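Local structure of charybdin (Charybdis maritima, 2B7U) at residues A[11-17]-A[59-65]; A[66-71]-A[82-86]; A[140-145]-A[157-161]. The protein is a plant ribosome-inactivating protein of the family of that name, a single chain in which a mixed beta sheet packs against a cluster of helices. All blocks are in the same frame, centred on the assembly; numbering follows the deposited sequence. Where two conformers were deposited one is given.

Contact 1: residues A[11-17]-A[59-65]; sequences TVELDIE and DLKLTFR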
loop_
_atom_site.group_PDB
_atom_site.type_symbol
_atom_site.label_atom_id
_atom_site.label_comp_id
_atom_site.label_asym_id
_atom_site.label_seq_id
_atom_site.Cartn_x
_atom_site.Cartn_y
_atom_site.Cartn_z
ATOM N N THR A 11 -2.204 2.389 -15.193
ATOM C CA THR A 11 -3.278 1.555 -14.667
ATOM C C THR A 11 -2.857 0.092 -14.738
ATOM O O THR A 11 -2.298 -0.359 -15.761
ATOM C CB THR A 11 -4.606 1.772 -15.435
ATOM O OG1 THR A 11 -5.009 3.151 -15.348
ATOM C CG2 THR A 11 -5.733 0.882 -14.883
ATOM N N VAL A 12 -3.092 -0.637 -13.659
ATOM C CA VAL A 12 -2.909 -2.098 -13.629
ATOM C C VAL A 12 -4.268 -2.724 -13.312
ATOM O O VAL A 12 -5.048 -2.157 -12.558
ATOM C CB VAL A 12 -1.820 -2.587 -12.621
ATOM C CG1 VAL A 12 -0.448 -2.232 -13.153
ATOM C CG2 VAL A 12 -2.013 -1.997 -11.205
ATOM N N GLU A 13 -4.517 -3.907 -13.853
ATOM C CA GLU A 13 -5.820 -4.544 -13.715
ATOM C C GLU A 13 -5.649 -6.011 -13.342
ATOM O O GLU A 13 -4.808 -6.710 -13.898
ATOM C CB GLU A 13 -6.616 -4.370 -15.009
ATOM C CG GLU A 13 -7.967 -5.053 -15.020
ATOM C CD GLU A 13 -8.768 -4.778 -16.291
ATOM O OE1 GLU A 13 -8.283 -3.999 -17.164
ATOM O OE2 GLU A 13 -9.882 -5.345 -16.429
ATOM N N LEU A 14 -6.430 -6.466 -12.375
ATOM C CA LEU A 14 -6.405 -7.860 -11.953
ATOM C C LEU A 14 -7.817 -8.415 -11.845
ATOM O O LEU A 14 -8.686 -7.794 -11.222
ATOM C CB LEU A 14 -5.688 -7.990 -10.616
ATOM C CG LEU A 14 -5.412 -9.411 -10.118
ATOM C CD1 LEU A 14 -4.458 -10.156 -11.036
ATOM C CD2 LEU A 14 -4.864 -9.375 -8.715
ATOM N N ASP A 15 -8.053 -9.577 -12.455
ATOM C CA ASP A 15 -9.306 -10.285 -12.206
ATOM C C ASP A 15 -9.132 -11.284 -11.067
ATOM O O ASP A 15 -8.217 -12.094 -11.081
ATOM C CB ASP A 15 -9.857 -11.000 -13.426
ATOM C CG ASP A 15 -11.305 -11.453 -13.201
ATOM O OD1 ASP A 15 -11.537 -12.536 -12.619
ATOM O OD2 ASP A 15 -12.248 -10.695 -13.540
ATOM N N ILE A 16 -10.052 -11.242 -10.112
ATOM C CA ILE A 16 -9.949 -12.002 -8.881
ATOM C C ILE A 16 -10.454 -13.440 -9.013
ATOM O O ILE A 16 -10.060 -14.283 -8.222
ATOM C CB ILE A 16 -10.716 -11.273 -7.721
ATOM C CG1 ILE A 16 -10.365 -9.789 -7.683
ATOM C CG2 ILE A 16 -10.430 -11.910 -6.362
ATOM C CD1 ILE A 16 -8.885 -9.540 -7.545
ATOM N N GLU A 17 -11.295 -13.738 -10.004
ATOM C CA GLU A 17 -11.953 -15.056 -10.059
ATOM C C GLU A 17 -11.005 -16.253 -10.168
ATOM O O GLU A 17 -11.161 -17.235 -9.432
ATOM C CB GLU A 17 -12.982 -15.094 -11.186
ATOM C CG GLU A 17 -13.813 -16.362 -11.189
ATOM C CD GLU A 17 -14.789 -16.423 -12.339
ATOM O OE1 GLU A 17 -14.891 -15.438 -13.103
ATOM O OE2 GLU A 17 -15.449 -17.475 -12.485
ATOM N N ASP A 59 -3.715 3.900 -11.004
ATOM C CA ASP A 59 -4.998 3.244 -10.784
ATOM C C ASP A 59 -4.876 1.724 -10.759
ATOM O O ASP A 59 -4.109 1.132 -11.532
ATOM C CB ASP A 59 -5.956 3.639 -11.890
ATOM C CG ASP A 59 -6.672 4.939 -11.629
ATOM O OD1 ASP A 59 -6.486 5.568 -10.557
ATOM O OD2 ASP A 59 -7.479 5.324 -12.515
ATOM N N LEU A 60 -5.616 1.113 -9.835
ATOM C CA LEU A 60 -5.661 -0.334 -9.654
ATOM C C LEU A 60 -7.097 -0.764 -9.926
ATOM O O LEU A 60 -7.987 -0.458 -9.156
ATOM C CB LEU A 60 -5.258 -0.700 -8.224
ATOM C CG LEU A 60 -5.486 -2.141 -7.777
ATOM C CD1 LEU A 60 -4.688 -3.119 -8.623
ATOM C CD2 LEU A 60 -5.180 -2.293 -6.270
ATOM N N LYS A 61 -7.305 -1.459 -11.036
ATOM C CA LYS A 61 -8.644 -1.898 -11.431
ATOM C C LYS A 61 -8.809 -3.361 -11.043
ATOM O O LYS A 61 -8.001 -4.219 -11.430
ATOM C CB LYS A 61 -8.835 -1.711 -12.940
ATOM C CG LYS A 61 -10.260 -1.932 -13.437
ATOM C CD LYS A 61 -10.405 -1.209 -14.788
ATOM C CE LYS A 61 -11.641 -1.553 -15.547
ATOM N NZ LYS A 61 -11.553 -0.988 -16.939
ATOM N N LEU A 62 -9.835 -3.646 -10.250
ATOM C CA LEU A 62 -10.080 -4.991 -9.744
ATOM C C LEU A 62 -11.440 -5.442 -10.227
ATOM O O LEU A 62 -12.405 -4.724 -10.068
ATOM C CB LEU A 62 -10.063 -5.003 -8.223
ATOM C CG LEU A 62 -8.774 -4.540 -7.550
ATOM C CD1 LEU A 62 -8.957 -4.527 -6.030
ATOM C CD2 LEU A 62 -7.608 -5.380 -7.945
ATOM N N THR A 63 -11.491 -6.643 -10.787
ATOM C CA THR A 63 -12.724 -7.140 -11.378
ATOM C C THR A 63 -13.025 -8.527 -10.837
ATOM O O THR A 63 -12.123 -9.348 -10.628
ATOM C CB THR A 63 -12.596 -7.186 -12.893
ATOM O OG1 THR A 63 -12.485 -5.852 -13.420
ATOM C CG2 THR A 63 -13.777 -7.837 -13.485
ATOM N N PHE A 64 -14.312 -8.801 -10.616
ATOM C CA PHE A 64 -14.756 -10.120 -10.217
ATOM C C PHE A 64 -16.146 -10.388 -10.767
ATOM O O PHE A 64 -17.102 -9.746 -10.340
ATOM C CB PHE A 64 -14.814 -10.240 -8.698
ATOM C CG PHE A 64 -15.310 -11.576 -8.227
ATOM C CD1 PHE A 64 -14.649 -12.728 -8.594
ATOM C CD2 PHE A 64 -16.427 -11.677 -7.433
ATOM C CE1 PHE A 64 -15.109 -13.964 -8.178
ATOM C CE2 PHE A 64 -16.894 -12.925 -7.015
ATOM C CZ PHE A 64 -16.234 -14.049 -7.378
ATOM N N ARG A 65 -16.249 -11.335 -11.690
ATOM C CA ARG A 65 -17.541 -11.766 -12.252
ATOM C C ARG A 65 -18.419 -10.578 -12.682
ATOM O O ARG A 65 -19.594 -10.497 -12.333
ATOM C CB ARG A 65 -18.294 -12.671 -11.267
ATOM C CG ARG A 65 -17.577 -13.978 -11.010
ATOM C CD ARG A 65 -18.384 -14.943 -10.153
ATOM N NE ARG A 65 -17.677 -16.217 -10.060
ATOM C CZ ARG A 65 -17.753 -17.071 -9.037
ATOM N NH1 ARG A 65 -17.055 -18.212 -9.085
ATOM N NH2 ARG A 65 -18.510 -16.814 -7.974
HETATM O O HOH W 1 -7.473 4.163 -14.884
HETATM O O HOH W 2 -10.242 -2.849 -18.467
HETATM O O HOH W 3 -14.317 -12.825 -13.103
#
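T11 to D15 runs parallel to D59 to F64 in adjacent strands, their axes 4.7 Å apart and inclined by 18°, and five backbone hydrogen bonds join them: V12 and L14 each give and take one, and I16 N adds the last, to T63 O at 2.9 Å and almost straight. The two sides of this strand pair have very different characters. On the polar side E13 and K61 lie alongside each other, pointing the same way, with both chains stretched out. Their charged ends stay beyond salt-bridge range, E13 OE1 standing 4.5 Å from K61 NZ, and a water spans the interval, donating to that carboxylate oxygen and accepting from the ammonium. A second water, donating to D59 OD2, also hydrogen-bonds T11 OG1, while D59 OD1 has its own salt bridge to R72. At the strand end, D15 makes an Asx turn, its OD1 accepting from E17 N at 2.9 Å. E17 makes a salt bridge to R65, OE2 to NE at 3.5 Å, at the edge of the guanidinium, with the carboxylate plane turned 83° against it. E17 N borders the edge of the F64 ring, and R65 CG sits over one ring face. The apolar side is made by V12 CG2 on L60 CD1 at 3.9 Å and, more loosely, by L14 CB on L62 CD2. This side is roofed by helices: F27 of helix 21-35 meets V12, L14 and L60, F165 of helix 151-170 meets L14, L60 and L62, and helix 135-147 covers I16 and F64, while strand 67-74 continues the sheet next to strand 56-64.

Contact 2: residues A[66-71]-A[82-86]; sequences GQVTTV and GYQMQ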
loop_
_atom_site.group_PDB
_atom_site.type_symbol
_atom_site.label_atom_id
_atom_site.label_comp_id
_atom_site.label_asym_id
_atom_site.label_seq_id
_atom_site.Cartn_x
_atom_site.Cartn_y
_atom_site.Cartn_z
ATOM N N GLY A 66 -17.827 -9.648 -13.426
ATOM C CA GLY A 66 -18.555 -8.507 -13.985
ATOM C C GLY A 66 -18.679 -7.283 -13.078
ATOM O O GLY A 66 -19.237 -6.254 -13.496
ATOM N N GLN A 67 -18.222 -7.415 -11.832
ATOM C CA GLN A 67 -18.219 -6.368 -10.838
ATOM C C GLN A 67 -16.850 -5.735 -10.848
ATOM O O GLN A 67 -15.853 -6.449 -10.939
ATOM C CB GLN A 67 -18.480 -6.981 -9.479
ATOM C CG GLN A 67 -19.795 -7.741 -9.420
ATOM C CD GLN A 67 -19.924 -8.542 -8.142
ATOM O OE1 GLN A 67 -19.399 -9.661 -8.042
ATOM N NE2 GLN A 67 -20.654 -8.007 -7.174
ATOM N N VAL A 68 -16.795 -4.419 -10.754
ATOM C CA VAL A 68 -15.511 -3.732 -10.916
ATOM C C VAL A 68 -15.419 -2.528 -9.999
ATOM O O VAL A 68 -16.394 -1.826 -9.730
ATOM C CB VAL A 68 -15.295 -3.225 -12.385
ATOM C CG1 VAL A 68 -15.586 -4.304 -13.371
ATOM C CG2 VAL A 68 -16.141 -2.024 -12.696
ATOM N N THR A 69 -14.217 -2.306 -9.506
ATOM C CA THR A 69 -13.903 -1.051 -8.892
ATOM C C THR A 69 -12.500 -0.658 -9.333
ATOM O O THR A 69 -11.714 -1.492 -9.735
ATOM C CB THR A 69 -14.031 -1.118 -7.366
ATOM O OG1 THR A 69 -13.887 0.202 -6.816
ATOM C CG2 THR A 69 -13.024 -2.060 -6.762
ATOM N N THR A 70 -12.252 0.635 -9.316
ATOM C CA THR A 70 -10.938 1.175 -9.584
ATOM C C THR A 70 -10.530 1.989 -8.374
ATOM O O THR A 70 -11.286 2.851 -7.940
ATOM C CB THR A 70 -10.919 2.066 -10.826
ATOM O OG1 THR A 70 -11.390 1.309 -11.957
ATOM C CG2 THR A 70 -9.505 2.558 -11.095
ATOM N N VAL A 71 -9.326 1.718 -7.872
ATOM C CA VAL A 71 -8.787 2.437 -6.723
ATOM C C VAL A 71 -7.643 3.324 -7.192
ATOM O O VAL A 71 -6.797 2.888 -7.963
ATOM C CB VAL A 71 -8.305 1.458 -5.620
ATOM C CG1 VAL A 71 -7.860 2.213 -4.417
ATOM C CG2 VAL A 71 -9.468 0.493 -5.245
ATOM N N GLY A 82 -8.637 7.143 -3.208
ATOM C CA GLY A 82 -10.043 7.117 -3.593
ATOM C C GLY A 82 -10.387 5.902 -4.411
ATOM O O GLY A 82 -9.527 5.108 -4.727
ATOM N N TYR A 83 -11.665 5.758 -4.712
ATOM C CA TYR A 83 -12.117 4.645 -5.540
ATOM C C TYR A 83 -13.384 5.038 -6.293
ATOM O O TYR A 83 -14.090 5.990 -5.926
ATOM C CB TYR A 83 -12.321 3.382 -4.713
ATOM C CG TYR A 83 -13.585 3.420 -3.907
ATOM C CD1 TYR A 83 -14.768 2.866 -4.384
ATOM C CD2 TYR A 83 -13.609 4.028 -2.651
ATOM C CE1 TYR A 83 -15.947 2.946 -3.643
ATOM C CE2 TYR A 83 -14.787 4.102 -1.900
ATOM C CZ TYR A 83 -15.938 3.538 -2.398
ATOM O OH TYR A 83 -17.107 3.612 -1.668
ATOM N N GLN A 84 -13.645 4.289 -7.355
ATOM C CA GLN A 84 -14.780 4.565 -8.225
ATOM C C GLN A 84 -15.866 3.501 -8.108
ATOM O O GLN A 84 -15.582 2.312 -8.230
ATOM C CB GLN A 84 -14.321 4.607 -9.671
ATOM C CG GLN A 84 -15.384 5.162 -10.598
ATOM C CD GLN A 84 -14.934 5.327 -12.022
ATOM O OE1 GLN A 84 -15.314 6.307 -12.688
ATOM N NE2 GLN A 84 -14.171 4.378 -12.516
ATOM N N MET A 85 -17.108 3.950 -7.942
ATOM C CA MET A 85 -18.273 3.053 -7.988
ATOM C C MET A 85 -18.622 2.710 -9.432
ATOM O O MET A 85 -18.334 3.485 -10.343
ATOM C CB MET A 85 -19.461 3.697 -7.303
ATOM C CG MET A 85 -19.268 3.833 -5.802
ATOM S SD MET A 85 -20.631 4.594 -4.930
ATOM C CE MET A 85 -21.863 3.289 -4.893
ATOM N N GLN A 86 -19.258 1.551 -9.631
ATOM C CA GLN A 86 -19.491 0.999 -10.966
ATOM C C GLN A 86 -20.668 1.617 -11.713
ATOM O O GLN A 86 -20.579 1.819 -12.922
ATOM C CB GLN A 86 -19.696 -0.516 -10.889
ATOM C CG GLN A 86 -19.843 -1.206 -12.231
ATOM C CD GLN A 86 -19.618 -2.695 -12.148
ATOM O OE1 GLN A 86 -19.329 -3.230 -11.084
ATOM N NE2 GLN A 86 -19.778 -3.377 -13.263
HETATM O O HOH W 4 -16.201 0.924 -10.722
#
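Q86 grips the backbone at and just before the start of strand 67-74 with both ends of its amide, and these supply two of the four direct hydrogen bonds between 66-71 and 82-86. NE2 donates to G66 O at 2.9 Å, nearly straight (171°), with the acceptor in the plane of the amide and the donor in the plane of the carbonyl. OE1 accepts from V68 N at 2.8 Å, but this N-H comes from above the amide, 52° out of its plane. The extended chain, with CG opposite the backbone N across the CA–CB bond (chi1 -176°), carries the amide across to this strand, and two partners fix its rotation. A single backbone bond joins the two segments, Q84 N to T70 O at 2.8 Å. T69 OG1 donates to Q84 O at 3.1 Å, again from above the carbonyl plane, and a bridging water donates to both Q84 O and V68 O; the Q84 carbonyl thus receives two protons where the strands draw apart. Van der Waals contacts are fewer. V68 CG2 rests on the Q86 amide, 3.6 Å from CD, with the two side chains crossing at about a right angle. V71 and Y83 form an antiparallel non-hydrogen-bonded pair, V71 CG2 lying 4.1 Å from Y83 CB, whereas the tyrosine ring leads away, its CD1 passing obliquely by T69 OG1. Taken together this is the open end of a beta hairpin, strands 67-74 and 80-84, within the mixed sheet of the ribosome-inactivating protein fold: direct backbone bonding gives way to a water bridge and then to a glutamine amide.

Contact 3: residues A[140-145]-A[157-161]; sequences DAVSKL and SLIVV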
loop_
_atom_site.group_PDB
_atom_site.type_symbol
_atom_site.label_atom_id
_atom_site.label_comp_id
_atom_site.label_asym_id
_atom_site.label_seq_id
_atom_site.Cartn_x
_atom_site.Cartn_y
_atom_site.Cartn_z
ATOM N N ASP A 140 -15.290 -10.256 -2.053
ATOM C CA ASP A 140 -16.308 -9.489 -1.344
ATOM C C ASP A 140 -16.004 -7.991 -1.351
ATOM O O ASP A 140 -16.894 -7.149 -1.465
ATOM C CB ASP A 140 -16.435 -9.991 0.096
ATOM C CG ASP A 140 -16.853 -11.440 0.177
ATOM O OD1 ASP A 140 -17.497 -11.945 -0.783
ATOM O OD2 ASP A 140 -16.527 -12.082 1.206
ATOM N N ALA A 141 -14.732 -7.646 -1.210
ATOM C CA ALA A 141 -14.338 -6.252 -1.233
ATOM C C ALA A 141 -14.649 -5.588 -2.549
ATOM O O ALA A 141 -15.150 -4.466 -2.565
ATOM C CB ALA A 141 -12.859 -6.119 -0.947
ATOM N N VAL A 142 -14.348 -6.234 -3.667
ATOM C CA VAL A 142 -14.703 -5.560 -4.936
ATOM C C VAL A 142 -16.225 -5.463 -5.119
ATOM O O VAL A 142 -16.726 -4.439 -5.570
ATOM C CB VAL A 142 -13.881 -5.960 -6.235
ATOM C CG1 VAL A 142 -12.629 -6.823 -5.959
ATOM C CG2 VAL A 142 -14.732 -6.390 -7.366
ATOM N N SER A 143 -16.967 -6.486 -4.699
ATOM C CA SER A 143 -18.430 -6.424 -4.775
ATOM C C SER A 143 -18.991 -5.248 -3.994
ATOM O O SER A 143 -19.860 -4.520 -4.466
ATOM C CB SER A 143 -19.041 -7.721 -4.255
ATOM O OG SER A 143 -18.622 -8.807 -5.039
ATOM N N LYS A 144 -18.485 -5.041 -2.782
ATOM C CA LYS A 144 -18.982 -3.959 -1.960
ATOM C C LYS A 144 -18.569 -2.597 -2.510
ATOM O O LYS A 144 -19.361 -1.678 -2.557
ATOM C CB LYS A 144 -18.493 -4.116 -0.525
ATOM C CG LYS A 144 -19.090 -5.302 0.186
ATOM C CD LYS A 144 -20.565 -5.120 0.478
ATOM C CE LYS A 144 -21.112 -6.284 1.333
ATOM N NZ LYS A 144 -20.148 -6.751 2.379
ATOM N N LEU A 145 -17.317 -2.459 -2.931
ATOM C CA LEU A 145 -16.865 -1.176 -3.433
ATOM C C LEU A 145 -17.596 -0.770 -4.714
ATOM O O LEU A 145 -17.888 0.417 -4.917
ATOM C CB LEU A 145 -15.330 -1.167 -3.604
ATOM C CG LEU A 145 -14.541 -1.150 -2.285
ATOM C CD1 LEU A 145 -13.082 -1.443 -2.539
ATOM C CD2 LEU A 145 -14.721 0.162 -1.526
ATOM N N SER A 157 -13.765 -2.844 3.162
ATOM C CA SER A 157 -13.296 -3.253 1.875
ATOM C C SER A 157 -11.997 -2.538 1.490
ATOM O O SER A 157 -11.117 -3.145 0.868
ATOM C CB SER A 157 -14.377 -2.999 0.841
ATOM O OG SER A 157 -15.526 -3.773 1.135
ATOM N N LEU A 158 -11.904 -1.246 1.814
ATOM C CA LEU A 158 -10.669 -0.493 1.568
ATOM C C LEU A 158 -9.491 -1.005 2.411
ATOM O O LEU A 158 -8.339 -1.011 1.930
ATOM C CB LEU A 158 -10.914 1.009 1.775
ATOM C CG LEU A 158 -11.812 1.674 0.716
ATOM C CD1 LEU A 158 -12.203 3.117 1.130
ATOM C CD2 LEU A 158 -11.172 1.703 -0.694
ATOM N N ILE A 159 -9.768 -1.499 3.623
ATOM C CA ILE A 159 -8.731 -2.146 4.412
ATOM C C ILE A 159 -8.200 -3.387 3.677
ATOM O O ILE A 159 -6.996 -3.595 3.578
ATOM C CB ILE A 159 -9.224 -2.544 5.815
ATOM C CG1 ILE A 159 -9.542 -1.297 6.618
ATOM C CG2 ILE A 159 -8.189 -3.377 6.519
ATOM C CD1 ILE A 159 -10.350 -1.520 7.838
ATOM N N VAL A 160 -9.113 -4.210 3.163
ATOM C CA VAL A 160 -8.685 -5.406 2.463
ATOM C C VAL A 160 -7.826 -5.046 1.239
ATOM O O VAL A 160 -6.751 -5.621 1.017
ATOM C CB VAL A 160 -9.915 -6.277 2.056
ATOM C CG1 VAL A 160 -9.497 -7.382 1.138
ATOM C CG2 VAL A 160 -10.574 -6.831 3.304
ATOM N N VAL A 161 -8.275 -4.081 0.438
ATOM C CA VAL A 161 -7.490 -3.675 -0.713
ATOM C C VAL A 161 -6.131 -3.078 -0.298
ATOM O O VAL A 161 -5.073 -3.423 -0.851
ATOM C CB VAL A 161 -8.271 -2.684 -1.577
ATOM C CG1 VAL A 161 -7.359 -2.062 -2.624
ATOM C CG2 VAL A 161 -9.493 -3.365 -2.195
#
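L145 reaches from helix 135-147 to helix 151-170, and its atoms can be followed outward one by one. CB points toward helix 151-170 and also touches T69 OG1 of strand 67-74. CG is the first to meet the second helix, settling 3.6 Å from S157 CB. Both methyls still touch S157 CB; CD1 goes on to V161 CG2 at 4.1 Å, and CD2 meets L158 CD2 at 4.0 Å. The placement of CG beside the backbone N and opposite the carbonyl carbon (chi1 -71°) sends this fork into the angle between S157, L158 and V161, so that one leucine spans more than a helical turn of its partner. Where the backbones come closest, small residues make room. A141 and S157 have their CA atoms 4.4 Å apart, although the short helix axes approach only to 9.0 Å, and A141 CB lies against S157 CB at 3.9 Å and, more distantly, V160 CG1. S157 OG tucks in beside K144 CB at 3.4 Å and also near A141 CA; no hydrogen bond crosses the interface, and the hydroxyl is satisfied instead by D153 O, one turn earlier in its own helix. The crossing is steep, -133° between the short segments, and across it the side chains meet mainly through carbon atoms, around the S157 hydroxyl. On the sheet side, V142 and V161 both rest on L62 of strand 56-64, and L145 and L158 both meet Y83 of strand 80-84, while I159, turned from this crossing, packs on L120 and A124 of helix 117-124.

Overall arrangement
The three contacts follow one another along the chain and lie on the same side of its centre. Contacts 1 and 2, with centres about 9 Å apart, belong to one mixed sheet: strands 56-64 and 67-74 are neighbours in it and bond through L60 with V71 and L62 with T69. Contact 3 lies in the helices packed on that sheet, about 12 Å from contact 1 and 9 Å from contact 2, centre to centre. L62 joins it to contact 1 by touching V142 and V161, and T69 and Y83 join it to contact 2 through L145. Parallel strands, hairpin and helix crossing thus share one continuous core, sheet against helices.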